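Long-range contacts in beta-lactamase (Burkholderia cenocepacia, PDB 5E2G), which probably hydrolyses beta-lactams to substituted beta-amino acids, as a class C serine beta-lactamase: residues A[186-191]-A[214-219]; A[196-201]-A[318-323]; A[180-185]-A[222-227]; A[72-77]-A[244-249]. All coordinates share one frame; numbering follows the deposited sequence.

Interactions 1, 2 and 3 adjoin one another, and Arg-223 of interaction 3 joins them. Its NH2 lies 2.8 Å from Ile-187 O of interaction 1, and its NH1 lies 2.5 Å from Tyr-197 OH of interaction 2. The centres of interactions 1 and 3 are 13 Å apart. Interaction 4 is a separate helix pair, touching interaction 3 where Ile-180 CD1 meets Leu-246 CD2 at 3.7 Å. The centres of interactions 2 and 4 are 30 Å apart. Two segments connect with the probable active site: 72-77 ends the helix whose start carries the putative SxxK motif, and 318-323 follows a KTG sequence on strand 309-316.

Interaction 1 (A[186-191]-A[214-219]); sequences YINVPA and MLWQPA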
loop_
_atom_site.group_PDB
_atom_site.type_symbol
_atom_site.label_atom_id
_atom_site.label_comp_id
_atom_site.label_asym_id
_atom_site.label_seq_id
_atom_site.Cartn_x
_atom_site.Cartn_y
_atom_site.Cartn_z
ATOM N N TYR A 186 -8.180 2.362 -10.232
ATOM C CA TYR A 186 -8.342 1.245 -11.154
ATOM C C TYR A 186 -7.307 0.163 -10.905
ATOM O O TYR A 186 -6.155 0.452 -10.581
ATOM C CB TYR A 186 -8.228 1.708 -12.614
ATOM C CG TYR A 186 -9.073 2.919 -12.907
ATOM C CD1 TYR A 186 -10.455 2.807 -13.037
ATOM C CD2 TYR A 186 -8.498 4.174 -13.030
ATOM C CE1 TYR A 186 -11.240 3.913 -13.295
ATOM C CE2 TYR A 186 -9.273 5.286 -13.294
ATOM C CZ TYR A 186 -10.644 5.150 -13.420
ATOM O OH TYR A 186 -11.417 6.258 -13.673
ATOM N N ILE A 187 -7.731 -1.088 -11.066
ATOM C CA ILE A 187 -6.785 -2.154 -11.370
ATOM C C ILE A 187 -6.503 -2.177 -12.864
ATOM O O ILE A 187 -5.347 -2.231 -13.300
ATOM C CB ILE A 187 -7.327 -3.509 -10.877
ATOM C CG1 ILE A 187 -7.492 -3.508 -9.356
ATOM C CG2 ILE A 187 -6.425 -4.644 -11.318
ATOM C CD1 ILE A 187 -6.205 -3.272 -8.603
ATOM N N ASN A 188 -7.563 -2.120 -13.666
ATOM C CA ASN A 188 -7.490 -2.013 -15.119
ATOM C C ASN A 188 -7.973 -0.620 -15.505
ATOM O O ASN A 188 -9.143 -0.289 -15.299
ATOM C CB ASN A 188 -8.337 -3.096 -15.780
ATOM C CG ASN A 188 -7.907 -4.484 -15.378
ATOM O OD1 ASN A 188 -8.674 -5.239 -14.778
ATOM N ND2 ASN A 188 -6.664 -4.828 -15.693
ATOM N N VAL A 189 -7.076 0.192 -16.042
ATOM C CA VAL A 189 -7.442 1.566 -16.398
ATOM C C VAL A 189 -8.299 1.546 -17.661
ATOM O O VAL A 189 -7.887 0.949 -18.672
ATOM C CB VAL A 189 -6.191 2.420 -16.593
ATOM C CG1 VAL A 189 -6.575 3.835 -17.011
ATOM C CG2 VAL A 189 -5.360 2.450 -15.312
ATOM N N PRO A 190 -9.471 2.181 -17.658
ATOM C CA PRO A 190 -10.368 2.113 -18.816
ATOM C C PRO A 190 -9.895 3.001 -19.954
ATOM O O PRO A 190 -9.091 3.913 -19.776
ATOM C CB PRO A 190 -11.704 2.615 -18.262
ATOM C CG PRO A 190 -11.539 2.692 -16.785
ATOM C CD PRO A 190 -10.089 2.905 -16.540
ATOM N N ALA A 191 -10.438 2.724 -21.145
ATOM C CA ALA A 191 -10.022 3.450 -22.341
ATOM C C ALA A 191 -10.265 4.942 -22.192
ATOM O O ALA A 191 -9.380 5.753 -22.477
ATOM C CB ALA A 191 -10.750 2.912 -23.568
HETATM N N MSE A 214 2.475 -12.147 -13.022
HETATM C CA MSE A 214 1.394 -12.889 -12.379
HETATM C C MSE A 214 1.220 -12.364 -10.955
HETATM O O MSE A 214 2.193 -11.918 -10.336
HETATM C CB MSE A 214 1.681 -14.394 -12.392
HETATM C CG MSE A 214 0.521 -15.300 -11.954
HETATM SE SE MSE A 214 -1.184 -15.054 -12.892
HETATM C CE MSE A 214 -0.552 -15.082 -14.736
ATOM N N LEU A 215 -0.015 -12.412 -10.446
ATOM C CA LEU A 215 -0.366 -11.739 -9.198
ATOM C C LEU A 215 -0.024 -10.256 -9.267
ATOM O O LEU A 215 0.371 -9.654 -8.268
ATOM C CB LEU A 215 0.326 -12.375 -7.987
ATOM C CG LEU A 215 -0.032 -13.771 -7.465
ATOM C CD1 LEU A 215 -1.528 -13.946 -7.363
ATOM C CD2 LEU A 215 0.582 -14.871 -8.307
ATOM N N TRP A 216 -0.153 -9.656 -10.451
ATOM C CA TRP A 216 0.179 -8.241 -10.588
ATOM C C TRP A 216 -0.897 -7.348 -9.999
ATOM O O TRP A 216 -0.593 -6.266 -9.490
ATOM C CB TRP A 216 0.381 -7.873 -12.059
ATOM C CG TRP A 216 -0.897 -7.829 -12.862
ATOM C CD1 TRP A 216 -1.479 -8.867 -13.542
ATOM C CD2 TRP A 216 -1.750 -6.689 -13.063
ATOM N NE1 TRP A 216 -2.638 -8.442 -14.152
ATOM C CE2 TRP A 216 -2.826 -7.110 -13.876
ATOM C CE3 TRP A 216 -1.707 -5.354 -12.636
ATOM C CZ2 TRP A 216 -3.853 -6.242 -14.265
ATOM C CZ3 TRP A 216 -2.725 -4.495 -13.031
ATOM C CH2 TRP A 216 -3.782 -4.944 -13.834
ATOM N N GLN A 217 -2.155 -7.757 -10.092
ATOM C CA GLN A 217 -3.233 -6.922 -9.569
ATOM C C GLN A 217 -3.194 -6.817 -8.052
ATOM O O GLN A 217 -3.267 -5.688 -7.532
ATOM C CB GLN A 217 -4.581 -7.458 -10.053
ATOM C CG GLN A 217 -4.481 -8.340 -11.272
ATOM C CD GLN A 217 -5.818 -8.905 -11.678
ATOM O OE1 GLN A 217 -6.270 -9.913 -11.133
ATOM N NE2 GLN A 217 -6.467 -8.255 -12.638
ATOM N N PRO A 218 -3.080 -7.911 -7.285
ATOM C CA PRO A 218 -3.143 -7.762 -5.825
ATOM C C PRO A 218 -1.919 -7.099 -5.231
ATOM O O PRO A 218 -2.028 -6.489 -4.162
ATOM C CB PRO A 218 -3.291 -9.210 -5.323
ATOM C CG PRO A 218 -3.567 -10.041 -6.523
ATOM C CD PRO A 218 -2.915 -9.329 -7.658
ATOM N N ALA A 219 -0.764 -7.186 -5.885
ATOM C CA ALA A 219 0.476 -6.728 -5.277
ATOM C C ALA A 219 0.830 -5.294 -5.648
ATOM O O ALA A 219 1.390 -4.568 -4.822
ATOM C CB ALA A 219 1.624 -7.665 -5.667
HETATM O O HOH W 1 -7.997 -7.994 -14.784
#
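Trp-216, the first residue of helix 216-220, turns the outer edge of its indole toward Ile-187 and Asn-188. Trp-216 CG sits between the backbone N and the carbonyl carbon (chi1 72°), and from there the ring extends toward the 186-191 loop. Ile-187 O lies in the ring plane, 3.2 Å from Trp-216 CH2. Asn-188 ND2 reaches the same edge, 3.4 Å from Trp-216 CH2, with the amide and ring planes 63° apart. The methyl Ile-187 CG2 adds an apolar contact, 3.7 Å from Trp-216 CH2.

Gln-217 comes next. Its CG lies over one face of the Trp-216 ring. Its CB packs 3.6 Å from Ile-187 CG2, and the two side chains cross at about a right angle. The amides of Gln-217 and Asn-188 are linked through water. The water donates to Asn-188 OD1 at 2.8 Å and accepts a weak bond from Gln-217 NE2.

Glu-173 OE2 of helix 168-180 accepts from both Ile-187 N and Asn-188 N, while Ile-187 O accepts from Arg-223 NH2 of strand 223-224. Asn-188 and Gln-217 both rest on Ala-169 of helix 168-180. Pro-218 O bonds to Thr-68 OG1, which joins helix 216-220 to helix 64-77. The 186-191 loop thus lies between helix 216-220, helix 168-180 and strand 223-224.

Interaction 2 (A[196-201]-A[318-323]); sequences DYAQGY and GGFSTY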
loop_
_atom_site.group_PDB
_atom_site.type_symbol
_atom_site.label_atom_id
_atom_site.label_comp_id
_atom_site.label_asym_id
_atom_site.label_seq_id
_atom_site.Cartn_x
_atom_site.Cartn_y
_atom_site.Cartn_z
ATOM N N ASP A 196 -5.639 10.142 -18.674
ATOM C CA ASP A 196 -5.293 10.625 -17.343
ATOM C C ASP A 196 -4.033 9.983 -16.775
ATOM O O ASP A 196 -3.532 10.451 -15.749
ATOM C CB ASP A 196 -6.452 10.371 -16.368
ATOM C CG ASP A 196 -7.748 11.039 -16.796
ATOM O OD1 ASP A 196 -7.702 11.995 -17.602
ATOM O OD2 ASP A 196 -8.818 10.616 -16.307
ATOM N N TYR A 197 -3.511 8.939 -17.420
ATOM C CA TYR A 197 -2.477 8.076 -16.856
ATOM C C TYR A 197 -1.118 8.732 -17.061
ATOM O O TYR A 197 -0.637 8.835 -18.192
ATOM C CB TYR A 197 -2.561 6.707 -17.528
ATOM C CG TYR A 197 -1.818 5.553 -16.885
ATOM C CD1 TYR A 197 -0.768 5.758 -16.000
ATOM C CD2 TYR A 197 -2.165 4.241 -17.194
ATOM C CE1 TYR A 197 -0.086 4.686 -15.436
ATOM C CE2 TYR A 197 -1.495 3.171 -16.638
ATOM C CZ TYR A 197 -0.456 3.397 -15.760
ATOM O OH TYR A 197 0.208 2.327 -15.211
ATOM N N ALA A 198 -0.493 9.169 -15.970
ATOM C CA ALA A 198 0.801 9.822 -16.061
ATOM C C ALA A 198 1.853 8.854 -16.598
ATOM O O ALA A 198 1.683 7.634 -16.577
ATOM C CB ALA A 198 1.229 10.360 -14.697
ATOM N N GLN A 199 2.951 9.413 -17.100
ATOM C CA GLN A 199 4.078 8.616 -17.560
ATOM C C GLN A 199 5.106 8.508 -16.442
ATOM O O GLN A 199 5.489 9.518 -15.845
ATOM C CB GLN A 199 4.714 9.226 -18.810
ATOM C CG GLN A 199 6.004 8.537 -19.258
ATOM C CD GLN A 199 5.775 7.220 -19.987
ATOM O OE1 GLN A 199 6.263 6.172 -19.564
ATOM N NE2 GLN A 199 5.049 7.275 -21.103
ATOM N N GLY A 200 5.532 7.285 -16.151
ATOM C CA GLY A 200 6.614 7.090 -15.216
ATOM C C GLY A 200 7.964 7.264 -15.872
ATOM O O GLY A 200 8.101 7.230 -17.094
ATOM N N TYR A 201 8.980 7.475 -15.041
ATOM C CA TYR A 201 10.329 7.690 -15.538
ATOM C C TYR A 201 11.320 6.994 -14.629
ATOM O O TYR A 201 11.296 7.187 -13.410
ATOM C CB TYR A 201 10.633 9.184 -15.643
ATOM C CG TYR A 201 9.776 9.835 -16.699
ATOM C CD1 TYR A 201 8.607 10.509 -16.365
ATOM C CD2 TYR A 201 10.112 9.734 -18.042
ATOM C CE1 TYR A 201 7.809 11.084 -17.340
ATOM C CE2 TYR A 201 9.325 10.305 -19.021
ATOM C CZ TYR A 201 8.175 10.977 -18.669
ATOM O OH TYR A 201 7.392 11.541 -19.653
ATOM N N GLY A 318 8.741 0.876 -11.383
ATOM C CA GLY A 318 9.868 1.280 -12.201
ATOM C C GLY A 318 9.908 2.767 -12.484
ATOM O O GLY A 318 10.989 3.336 -12.642
ATOM N N GLY A 319 8.747 3.419 -12.526
ATOM C CA GLY A 319 8.703 4.819 -12.893
ATOM C C GLY A 319 8.089 5.761 -11.881
ATOM O O GLY A 319 8.092 6.973 -12.108
ATOM N N PHE A 320 7.569 5.239 -10.767
ATOM C CA PHE A 320 6.780 6.030 -9.828
ATOM C C PHE A 320 7.246 5.813 -8.387
ATOM O O PHE A 320 7.800 4.769 -8.037
ATOM C CB PHE A 320 5.288 5.685 -9.911
ATOM C CG PHE A 320 4.639 6.012 -11.234
ATOM C CD1 PHE A 320 4.818 5.191 -12.339
ATOM C CD2 PHE A 320 3.802 7.115 -11.357
ATOM C CE1 PHE A 320 4.200 5.483 -13.552
ATOM C CE2 PHE A 320 3.181 7.408 -12.568
ATOM C CZ PHE A 320 3.381 6.589 -13.663
ATOM N N SER A 321 6.960 6.801 -7.535
ATOM C CA SER A 321 7.286 6.740 -6.113
ATOM C C SER A 321 6.095 7.204 -5.283
ATOM O O SER A 321 5.536 8.272 -5.542
ATOM C CB SER A 321 8.512 7.601 -5.790
ATOM O OG SER A 321 9.673 7.102 -6.425
ATOM N N THR A 322 5.737 6.419 -4.266
ATOM C CA THR A 322 4.561 6.660 -3.442
ATOM C C THR A 322 4.922 6.566 -1.966
ATOM O O THR A 322 5.770 5.763 -1.574
ATOM C CB THR A 322 3.469 5.633 -3.753
ATOM O OG1 THR A 322 3.328 5.527 -5.169
ATOM C CG2 THR A 322 2.135 6.040 -3.142
ATOM N N TYR A 323 4.257 7.379 -1.147
ATOM C CA TYR A 323 4.354 7.267 0.303
ATOM C C TYR A 323 3.036 7.698 0.920
ATOM O O TYR A 323 2.429 8.672 0.475
ATOM C CB TYR A 323 5.493 8.125 0.879
ATOM C CG TYR A 323 5.726 7.919 2.365
ATOM C CD1 TYR A 323 6.071 6.668 2.866
ATOM C CD2 TYR A 323 5.610 8.970 3.258
ATOM C CE1 TYR A 323 6.287 6.466 4.228
ATOM C CE2 TYR A 323 5.831 8.782 4.620
ATOM C CZ TYR A 323 6.167 7.528 5.098
ATOM O OH TYR A 323 6.384 7.344 6.441
#
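Phe-320 immediately precedes strand 321-327 of the large antiparallel sheet of the serine beta-lactamase fold, and packs its ring against residues 197-200. Its CG is anti to the carbonyl carbon (chi1 -64°). This directs the ring to the loop leading into strand 200-201.

Ala-198 O sits in the plane of the Phe-320 ring, at its edge, 3.5 Å from CZ. This oxygen accepts a hydrogen bond from Arg-209 NE. Ala-198 CB makes a looser contact, 4.1 Å from Phe-320 CE2. Gly-200 CA comes in obliquely, 3.3 Å from Phe-320 CE1. Tyr-197 does not stack: Phe-320 CZ lies near the plane of the tyrosine ring, at its edge, 4.3 Å from CE1. The hydroxyl of Tyr-197 is held elsewhere, by Arg-223 and Glu-59.

Next to the ring two glycines face each other. Without side chains between them, Gly-200 CA and Gly-319 CA approach to 3.9 Å. One backbone hydrogen bond joins the segments here. Gly-319 CA also makes a CA-H...O contact to Tyr-201 O at 3.5 Å. In the hydrogen bond, Tyr-201 N donates at 3.1 Å to a lone pair of Gly-319 O, in the carbonyl plane and at a near-straight 162°.

Interaction 3 (A[180-185]-A[222-227]); sequences IGMTHT and VRTTAA
Thr-185 OG1 is hydrogen-bonded to Thr-224 OG1 at 2.9 Å and to Asp-228 OD2 of helix 226-235. The two threonine side chains lie side by side and point the same way. Thr-185 OG1 stands beside its backbone N (chi1 -58°), while Thr-224 OG1 is turned away from its own N (chi1 -177°); these rotations bring the hydroxyls together. The same torsion of Thr-185 sends its methyl CG2 to Val-222, 3.8 Å from CG1.

The backbones run antiparallel at this point. Thr-224 CA makes a CA-H...O contact to His-184 O at 3.5 Å. Thr-185 CA makes a similar one to Arg-223 O, also at 3.5 Å. One residue further on, the backbones of Tyr-186 and Arg-223 are hydrogen-bonded. His-184 CB packs against Thr-225 CG2 at 3.7 Å. The selenomethionine Met-182 brings its methyl CE to within 4.3 Å of Thr-224 OG1.

Strand 223-224 also pairs with strand 58-59, and the 180-185 loop passes along it. Asp-228 OD2 also accepts from His-184 N, and Asp-228 N bonds to Thr-225 OG1, so this residue links both segments. The 180-185 segment leaves helix 168-180 through a Schellman motif, with Gly-181 as its C-prime residue. Thr-225 is the N-cap of helix 226-235, where strand 223-224 hands over to the helix.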
loop_
_atom_site.group_PDB
_atom_site.type_symbol
_atom_site.label_atom_id
_atom_site.label_comp_id
_atom_site.label_asym_id
_atom_site.label_seq_id
_atom_site.Cartn_x
_atom_site.Cartn_y
_atom_site.Cartn_z
ATOM N N ILE A 180 -15.516 3.146 -0.707
ATOM C CA ILE A 180 -14.768 4.281 -0.177
ATOM C C ILE A 180 -15.055 5.548 -0.968
ATOM O O ILE A 180 -14.616 6.635 -0.564
ATOM C CB ILE A 180 -13.246 4.019 -0.202
ATOM C CG1 ILE A 180 -12.934 2.583 0.204
ATOM C CG2 ILE A 180 -12.494 4.998 0.701
ATOM C CD1 ILE A 180 -12.607 2.429 1.645
ATOM N N GLY A 181 -15.777 5.443 -2.079
ATOM C CA GLY A 181 -15.965 6.592 -2.935
ATOM C C GLY A 181 -14.704 6.940 -3.692
ATOM O O GLY A 181 -14.424 8.124 -3.907
HETATM N N MSE A 182 -13.925 5.936 -4.081
HETATM C CA MSE A 182 -12.737 6.148 -4.891
HETATM C C MSE A 182 -13.105 5.952 -6.358
HETATM O O MSE A 182 -13.090 4.831 -6.873
HETATM C CB MSE A 182 -11.620 5.194 -4.468
HETATM C CG MSE A 182 -11.249 5.291 -2.991
HETATM SE SE MSE A 182 -9.987 3.897 -2.443
HETATM C CE MSE A 182 -8.427 4.529 -3.392
ATOM N N THR A 183 -13.458 7.054 -7.020
ATOM C CA THR A 183 -14.033 7.021 -8.358
ATOM C C THR A 183 -12.997 7.208 -9.461
ATOM O O THR A 183 -13.368 7.252 -10.635
ATOM C CB THR A 183 -15.129 8.094 -8.504
ATOM O OG1 THR A 183 -14.558 9.393 -8.334
ATOM C CG2 THR A 183 -16.210 7.911 -7.473
ATOM N N HIS A 184 -11.718 7.332 -9.122
ATOM C CA HIS A 184 -10.649 7.417 -10.114
ATOM C C HIS A 184 -9.505 6.495 -9.725
ATOM O O HIS A 184 -8.325 6.853 -9.743
ATOM C CB HIS A 184 -10.219 8.862 -10.296
ATOM C CG HIS A 184 -11.203 9.663 -11.088
ATOM N ND1 HIS A 184 -11.305 9.562 -12.459
ATOM C CD2 HIS A 184 -12.163 10.536 -10.701
ATOM C CE1 HIS A 184 -12.273 10.355 -12.885
ATOM N NE2 HIS A 184 -12.809 10.957 -11.839
ATOM N N THR A 185 -9.877 5.264 -9.390
ATOM C CA THR A 185 -8.965 4.243 -8.904
ATOM C C THR A 185 -9.234 2.969 -9.689
ATOM O O THR A 185 -10.389 2.552 -9.809
ATOM C CB THR A 185 -9.157 4.006 -7.400
ATOM O OG1 THR A 185 -8.948 5.230 -6.692
ATOM C CG2 THR A 185 -8.180 2.968 -6.891
ATOM N N VAL A 222 -2.610 -1.062 -8.634
ATOM C CA VAL A 222 -3.468 0.109 -8.472
ATOM C C VAL A 222 -2.844 1.319 -9.155
ATOM O O VAL A 222 -1.676 1.662 -8.925
ATOM C CB VAL A 222 -3.748 0.400 -6.988
ATOM C CG1 VAL A 222 -4.579 1.654 -6.875
ATOM C CG2 VAL A 222 -4.473 -0.763 -6.336
ATOM N N ARG A 223 -3.635 1.957 -10.012
ATOM C CA ARG A 223 -3.416 3.312 -10.485
ATOM C C ARG A 223 -4.493 4.188 -9.862
ATOM O O ARG A 223 -5.648 3.767 -9.761
ATOM C CB ARG A 223 -3.494 3.375 -12.010
ATOM C CG ARG A 223 -2.181 3.109 -12.747
ATOM C CD ARG A 223 -1.521 1.775 -12.405
ATOM N NE ARG A 223 -2.309 0.610 -12.790
ATOM C CZ ARG A 223 -2.178 -0.041 -13.940
ATOM N NH1 ARG A 223 -1.295 0.362 -14.840
ATOM N NH2 ARG A 223 -2.937 -1.096 -14.192
ATOM N N THR A 224 -4.130 5.388 -9.417
ATOM C CA THR A 224 -5.096 6.209 -8.692
ATOM C C THR A 224 -4.638 7.662 -8.687
ATOM O O THR A 224 -3.533 7.990 -9.127
ATOM C CB THR A 224 -5.305 5.685 -7.259
ATOM O OG1 THR A 224 -6.308 6.462 -6.588
ATOM C CG2 THR A 224 -4.010 5.743 -6.465
ATOM N N THR A 225 -5.519 8.532 -8.198
ATOM C CA THR A 225 -5.240 9.949 -8.023
ATOM C C THR A 225 -4.883 10.241 -6.572
ATOM O O THR A 225 -5.128 9.435 -5.671
ATOM C CB THR A 225 -6.439 10.815 -8.414
ATOM O OG1 THR A 225 -7.509 10.579 -7.495
ATOM C CG2 THR A 225 -6.901 10.491 -9.807
ATOM N N ALA A 226 -4.321 11.433 -6.352
ATOM C CA ALA A 226 -4.005 11.840 -4.991
ATOM C C ALA A 226 -5.270 11.984 -4.169
ATOM O O ALA A 226 -5.302 11.596 -2.996
ATOM C CB ALA A 226 -3.215 13.145 -4.988
ATOM N N ALA A 227 -6.330 12.526 -4.773
ATOM C CA ALA A 227 -7.587 12.683 -4.051
ATOM C C ALA A 227 -8.111 11.338 -3.560
ATOM O O ALA A 227 -8.497 11.199 -2.397
ATOM C CB ALA A 227 -8.618 13.378 -4.941
#

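Interaction 4 (A[72-77]-A[244-249]); sequences ASDAQE and PRLQRA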
loop_
_atom_site.group_PDB
_atom_site.type_symbol
_atom_site.label_atom_id
_atom_site.label_comp_id
_atom_site.label_asym_id
_atom_site.label_seq_id
_atom_site.Cartn_x
_atom_site.Cartn_y
_atom_site.Cartn_z
ATOM N N ALA A 72 -9.414 -8.282 2.161
ATOM C CA ALA A 72 -9.309 -9.517 2.931
ATOM C C ALA A 72 -9.880 -9.331 4.322
ATOM O O ALA A 72 -10.534 -10.230 4.861
ATOM C CB ALA A 72 -7.854 -9.972 3.006
ATOM N N SER A 73 -9.640 -8.163 4.915
ATOM C CA SER A 73 -10.209 -7.831 6.212
ATOM C C SER A 73 -11.730 -7.781 6.137
ATOM O O SER A 73 -12.424 -8.219 7.063
ATOM C CB SER A 73 -9.627 -6.497 6.682
ATOM O OG SER A 73 -9.994 -6.197 8.007
ATOM N N ASP A 74 -12.269 -7.281 5.028
ATOM C CA ASP A 74 -13.719 -7.253 4.885
ATOM C C ASP A 74 -14.300 -8.659 4.767
ATOM O O ASP A 74 -15.304 -8.976 5.414
ATOM C CB ASP A 74 -14.119 -6.415 3.684
ATOM C CG ASP A 74 -15.601 -6.231 3.616
ATOM O OD1 ASP A 74 -16.117 -5.374 4.371
ATOM O OD2 ASP A 74 -16.252 -6.933 2.809
ATOM N N ALA A 75 -13.703 -9.505 3.922
ATOM C CA ALA A 75 -14.106 -10.906 3.867
ATOM C C ALA A 75 -14.088 -11.541 5.252
ATOM O O ALA A 75 -15.028 -12.248 5.633
ATOM C CB ALA A 75 -13.191 -11.675 2.915
ATOM N N GLN A 76 -13.030 -11.293 6.025
ATOM C CA GLN A 76 -12.966 -11.829 7.378
ATOM C C GLN A 76 -14.138 -11.328 8.206
ATOM O O GLN A 76 -14.757 -12.100 8.950
ATOM C CB GLN A 76 -11.630 -11.451 8.021
ATOM C CG GLN A 76 -11.247 -12.273 9.239
ATOM C CD GLN A 76 -11.879 -11.752 10.509
ATOM O OE1 GLN A 76 -12.159 -10.559 10.627
ATOM N NE2 GLN A 76 -12.119 -12.643 11.469
ATOM N N GLU A 77 -14.480 -10.041 8.056
ATOM C CA GLU A 77 -15.572 -9.454 8.830
ATOM C C GLU A 77 -16.908 -10.080 8.470
ATOM O O GLU A 77 -17.807 -10.159 9.316
ATOM C CB GLU A 77 -15.639 -7.940 8.613
ATOM C CG GLU A 77 -14.654 -7.121 9.440
ATOM C CD GLU A 77 -14.760 -7.386 10.937
ATOM O OE1 GLU A 77 -13.792 -7.935 11.502
ATOM O OE2 GLU A 77 -15.811 -7.061 11.540
ATOM N N PRO A 244 -20.733 0.206 8.146
ATOM C CA PRO A 244 -20.121 -0.346 9.369
ATOM C C PRO A 244 -19.204 -1.535 9.145
ATOM O O PRO A 244 -18.155 -1.608 9.800
ATOM C CB PRO A 244 -21.337 -0.727 10.227
ATOM C CG PRO A 244 -22.491 -0.771 9.283
ATOM C CD PRO A 244 -22.199 0.264 8.251
ATOM N N ARG A 245 -19.560 -2.477 8.258
ATOM C CA ARG A 245 -18.700 -3.643 8.042
ATOM C C ARG A 245 -17.354 -3.235 7.452
ATOM O O ARG A 245 -16.299 -3.689 7.912
ATOM C CB ARG A 245 -19.385 -4.669 7.136
ATOM C CG ARG A 245 -18.484 -5.852 6.745
ATOM C CD ARG A 245 -19.217 -6.876 5.872
ATOM N NE ARG A 245 -18.306 -7.806 5.194
ATOM C CZ ARG A 245 -18.678 -8.694 4.270
ATOM N NH1 ARG A 245 -19.950 -8.773 3.890
ATOM N NH2 ARG A 245 -17.780 -9.499 3.720
ATOM N N LEU A 246 -17.365 -2.378 6.433
ATOM C CA LEU A 246 -16.098 -1.922 5.877
ATOM C C LEU A 246 -15.321 -1.085 6.881
ATOM O O LEU A 246 -14.094 -1.190 6.950
ATOM C CB LEU A 246 -16.320 -1.142 4.586
ATOM C CG LEU A 246 -15.020 -0.624 3.969
ATOM C CD1 LEU A 246 -14.011 -1.735 3.742
ATOM C CD2 LEU A 246 -15.255 0.134 2.688
ATOM N N GLN A 247 -16.008 -0.260 7.676
ATOM C CA GLN A 247 -15.291 0.571 8.638
ATOM C C GLN A 247 -14.546 -0.283 9.650
ATOM O O GLN A 247 -13.365 -0.042 9.923
ATOM C CB GLN A 247 -16.243 1.514 9.359
ATOM C CG GLN A 247 -15.505 2.494 10.256
ATOM C CD GLN A 247 -14.700 3.516 9.468
ATOM O OE1 GLN A 247 -15.229 4.554 9.062
ATOM N NE2 GLN A 247 -13.423 3.227 9.240
ATOM N N ARG A 248 -15.229 -1.280 10.229
ATOM C CA ARG A 248 -14.549 -2.243 11.094
ATOM C C ARG A 248 -13.416 -2.940 10.352
ATOM O O ARG A 248 -12.306 -3.076 10.884
ATOM C CB ARG A 248 -15.539 -3.277 11.625
ATOM C CG ARG A 248 -16.662 -2.682 12.458
ATOM C CD ARG A 248 -17.466 -3.750 13.200
ATOM N NE ARG A 248 -18.197 -4.648 12.302
ATOM C CZ ARG A 248 -19.471 -4.487 11.945
ATOM N NH1 ARG A 248 -20.165 -3.456 12.410
ATOM N NH2 ARG A 248 -20.048 -5.357 11.122
ATOM N N ALA A 249 -13.677 -3.374 9.112
ATOM C CA ALA A 249 -12.649 -4.039 8.322
ATOM C C ALA A 249 -11.423 -3.156 8.167
ATOM O O ALA A 249 -10.289 -3.628 8.310
ATOM C CB ALA A 249 -13.199 -4.422 6.951
#
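Helix 64-77, the helix of the probable SxxK motif, packs its last turns on helix 244-252 through Asp-74, Arg-245 and Ala-249. The axes of the two short segments cross at 121° and approach to 8.5 Å.

Arg-245 reaches across with an extended chain, its CG anti to the backbone N (chi1 174°). It grips one atom with two nitrogens, side-on. NE bonds to Asp-74 O at 3.2 Å and NH2 bonds to Asp-74 O at 3.0 Å. Both come from the same face of the carbonyl, well above its plane. The Asp-74 carboxylate lies over the guanidinium, with the two planes only 3° apart. Asp-74 OD2 is 3.1 Å from Arg-245 NH2, but no N-H points at it, so this salt bridge rests on charge alone.

Next along the helix, Ala-249 CB presses on the backbone, 3.5 Å from Asp-74 CA. Ser-73 OG donates to Ala-249 O at 2.6 Å. Glu-77 lays CG alongside Ala-249 and carries OE2 to the guanidinium edge of Arg-248, a salt bridge to Arg-248 NE at 3.5 Å whose hydrogen bond is weak.

Each charge of the Asp-74 and Arg-245 pair has a second partner: Arg-245 NH2 forms a salt bridge with Glu-80 OE2, and Asp-74 OD2 with Arg-175 NH2 of helix 168-180. A thiocyanate ion, probably from crystallisation, lies about 4 Å from the Asp-74 side chain. Ala-75 and Asp-74 rest on Met-164 of helix 150-164, while Leu-246 packs on Leu-176 and Ala-179 of helix 168-180.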